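Local coordinates for protein probable endonuclease 4 (Thermotoga maritima, PDB 4HNO) that probably cleaves phosphodiester bonds at apurinic or apyrimidinic sites in DNA during base excision repair, using a cluster of bound metal ions, at residues Leu79-Trp87 with Gly124-Leu132. Sequence-based numbering, arbitrary orientation.
Sequences LASPKDDIW and GIDRIVRGL
Arg127 reaches from helix 121-136 to the loop ahead of helix 84-104 and holds the carbonyl of Ala80 side-on. Arg127 NE and NH1 each donate to Ala80 O at 3.0 Å. The oxygen lies in the guanidinium plane, and both nitrogens approach it from the same face of its carbonyl. A bend at chi3 (-65°) turns the head of the arginine onto this oxygen. The guanidinium lies between Pro82 CA and Gly124 CA, on opposite faces and each offset toward its rim, which limits its tilting. NH1 also bonds Thr119 OG1.

Trp87 makes the second polar link. Trp87 NE1 donates to Arg127 O at 3.1 Å, close to the indole plane but above the carbonyl plane. Gly131 N reaches the same oxygen from the opposite face, as the regular helix bond. With no side chain, Gly131 allows both Leu79 and the Trp87 ring to come close: Trp87 CZ2 is 3.5 Å from Gly131 N.

The buried side is closely packed and largely apolar. Ala80 CB packs on Ile128 CG1 at 3.7 Å, and Leu79 CD1 meets Leu132 CD2 at 3.8 Å. Ile156 and Ile166 extend this layer.

The outer side is looser. There the extended, exposed Arg130 lays CG 3.8 Å from Trp87 CZ2, with its guanidinium turned 61° from the ring.

The contact joins two neighbouring outer helices of the TIM barrel, with the side chain of Leu79 about 14 Å from a bound zinc ion. Its chemistry implies that side-chain donors tie down main-chain carbonyls of both segments, fixing the loop against the helix beside an apolar layer.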
# COMPACT_ATOMS: atom_id res chain seq x y z
N LEU A 79 -0.29 -15.00 4.95
CA LEU A 79 0.76 -15.53 5.81
C LEU A 79 0.30 -15.77 7.25
O LEU A 79 1.05 -16.34 8.03
CB LEU A 79 1.96 -14.59 5.85
CG LEU A 79 2.70 -14.37 4.53
CD1 LEU A 79 3.84 -13.37 4.78
CD2 LEU A 79 3.23 -15.66 3.95
N ALA A 80 -0.92 -15.34 7.60
CA ALA A 80 -1.47 -15.66 8.91
C ALA A 80 -2.38 -16.88 8.88
O ALA A 80 -2.89 -17.27 9.92
CB ALA A 80 -2.23 -14.48 9.49
N SER A 81 -2.58 -17.48 7.73
CA SER A 81 -3.55 -18.56 7.64
C SER A 81 -3.21 -19.68 8.59
O SER A 81 -2.06 -20.12 8.65
CB SER A 81 -3.59 -19.14 6.24
OG SER A 81 -4.49 -20.23 6.21
N PRO A 82 -4.20 -20.22 9.29
CA PRO A 82 -3.98 -21.40 10.13
C PRO A 82 -4.03 -22.70 9.33
O PRO A 82 -3.94 -23.77 9.93
CB PRO A 82 -5.14 -21.32 11.13
CG PRO A 82 -6.24 -20.72 10.33
CD PRO A 82 -5.57 -19.69 9.44
N LYS A 83 -4.21 -22.61 8.02
CA LYS A 83 -4.19 -23.76 7.13
C LYS A 83 -2.81 -23.86 6.52
O LYS A 83 -2.38 -22.98 5.78
CB LYS A 83 -5.25 -23.62 6.05
CG LYS A 83 -6.65 -23.26 6.57
CD LYS A 83 -7.16 -24.16 7.68
CE LYS A 83 -8.51 -23.68 8.22
NZ LYS A 83 -9.49 -23.35 7.14
N ASP A 84 -2.10 -24.92 6.82
CA ASP A 84 -0.73 -25.02 6.37
C ASP A 84 -0.59 -25.00 4.85
O ASP A 84 0.38 -24.46 4.34
CB ASP A 84 -0.09 -26.27 6.94
CG ASP A 84 1.35 -26.40 6.52
OD1 ASP A 84 2.15 -25.53 6.91
OD2 ASP A 84 1.68 -27.34 5.78
N ASP A 85 -1.55 -25.60 4.13
CA ASP A 85 -1.56 -25.53 2.67
C ASP A 85 -1.46 -24.09 2.21
O ASP A 85 -0.58 -23.73 1.40
CB ASP A 85 -2.87 -26.12 2.10
CG ASP A 85 -2.89 -27.63 2.08
OD1 ASP A 85 -1.95 -28.25 2.63
OD2 ASP A 85 -3.87 -28.19 1.53
N ILE A 86 -2.41 -23.28 2.69
CA ILE A 86 -2.51 -21.89 2.30
C ILE A 86 -1.24 -21.15 2.73
O ILE A 86 -0.69 -20.35 1.96
CB ILE A 86 -3.77 -21.22 2.87
CG1 ILE A 86 -5.05 -21.82 2.26
CG2 ILE A 86 -3.75 -19.74 2.63
CD1 ILE A 86 -6.35 -21.25 2.83
N TRP A 87 -0.75 -21.41 3.93
CA TRP A 87 0.45 -20.73 4.39
C TRP A 87 1.64 -21.02 3.47
O TRP A 87 2.34 -20.12 3.03
CB TRP A 87 0.73 -21.13 5.85
CG TRP A 87 1.86 -20.36 6.44
CD1 TRP A 87 1.79 -19.17 7.06
CD2 TRP A 87 3.24 -20.72 6.41
NE1 TRP A 87 3.03 -18.75 7.43
CE2 TRP A 87 3.95 -19.69 7.04
CE3 TRP A 87 3.95 -21.82 5.92
CZ2 TRP A 87 5.32 -19.72 7.22
CZ3 TRP A 87 5.32 -21.85 6.08
CH2 TRP A 87 5.99 -20.81 6.73
N GLY A 124 -1.12 -15.88 14.94
CA GLY A 124 -1.13 -15.40 13.57
C GLY A 124 0.05 -14.50 13.27
O GLY A 124 0.65 -14.62 12.19
N ILE A 125 0.39 -13.60 14.19
CA ILE A 125 1.57 -12.77 14.02
C ILE A 125 2.80 -13.64 13.87
O ILE A 125 3.64 -13.39 13.01
CB ILE A 125 1.70 -11.76 15.16
CG1 ILE A 125 0.65 -10.66 14.95
CG2 ILE A 125 3.11 -11.20 15.26
CD1 ILE A 125 0.57 -9.67 16.08
N ASP A 126 2.93 -14.68 14.69
CA ASP A 126 4.10 -15.53 14.58
C ASP A 126 4.15 -16.22 13.21
O ASP A 126 5.24 -16.38 12.64
CB ASP A 126 4.16 -16.56 15.70
CG ASP A 126 4.63 -15.98 17.03
OD1 ASP A 126 4.39 -16.65 18.05
OD2 ASP A 126 5.22 -14.89 17.04
N ARG A 127 3.01 -16.62 12.66
CA ARG A 127 2.99 -17.23 11.34
C ARG A 127 3.39 -16.22 10.27
O ARG A 127 4.09 -16.58 9.32
CB ARG A 127 1.62 -17.85 11.01
CG ARG A 127 1.34 -19.13 11.79
CD ARG A 127 0.11 -19.86 11.29
NE ARG A 127 -1.12 -19.13 11.49
CZ ARG A 127 -1.90 -19.22 12.56
NH1 ARG A 127 -3.03 -18.51 12.60
NH2 ARG A 127 -1.57 -20.01 13.59
N ILE A 128 2.95 -14.98 10.41
CA ILE A 128 3.32 -13.94 9.45
C ILE A 128 4.84 -13.73 9.51
O ILE A 128 5.51 -13.65 8.48
CB ILE A 128 2.59 -12.64 9.73
CG1 ILE A 128 1.09 -12.79 9.49
CG2 ILE A 128 3.16 -11.52 8.83
CD1 ILE A 128 0.28 -11.66 10.10
N VAL A 129 5.39 -13.61 10.71
CA VAL A 129 6.82 -13.45 10.88
C VAL A 129 7.58 -14.60 10.26
O VAL A 129 8.57 -14.40 9.54
CB VAL A 129 7.17 -13.30 12.37
CG1 VAL A 129 8.65 -13.37 12.61
CG2 VAL A 129 6.58 -11.98 12.92
N ARG A 130 7.13 -15.82 10.52
CA ARG A 130 7.81 -16.99 9.97
C ARG A 130 7.79 -16.93 8.44
O ARG A 130 8.78 -17.24 7.78
CB ARG A 130 7.13 -18.27 10.49
CG ARG A 130 7.83 -19.55 10.12
CD ARG A 130 7.14 -20.76 10.71
NE ARG A 130 7.94 -21.95 10.46
CZ ARG A 130 7.75 -23.14 11.01
NH1 ARG A 130 6.75 -23.34 11.85
NH2 ARG A 130 8.57 -24.14 10.70
N GLY A 131 6.65 -16.55 7.88
CA GLY A 131 6.53 -16.44 6.44
C GLY A 131 7.40 -15.34 5.84
O GLY A 131 8.07 -15.56 4.83
N LEU A 132 7.38 -14.18 6.47
CA LEU A 132 8.24 -13.10 6.02
C LEU A 132 9.71 -13.48 6.11
O LEU A 132 10.48 -13.14 5.22
CB LEU A 132 7.98 -11.83 6.81
CG LEU A 132 6.64 -11.15 6.55
CD1 LEU A 132 6.44 -9.99 7.51
CD2 LEU A 132 6.53 -10.69 5.10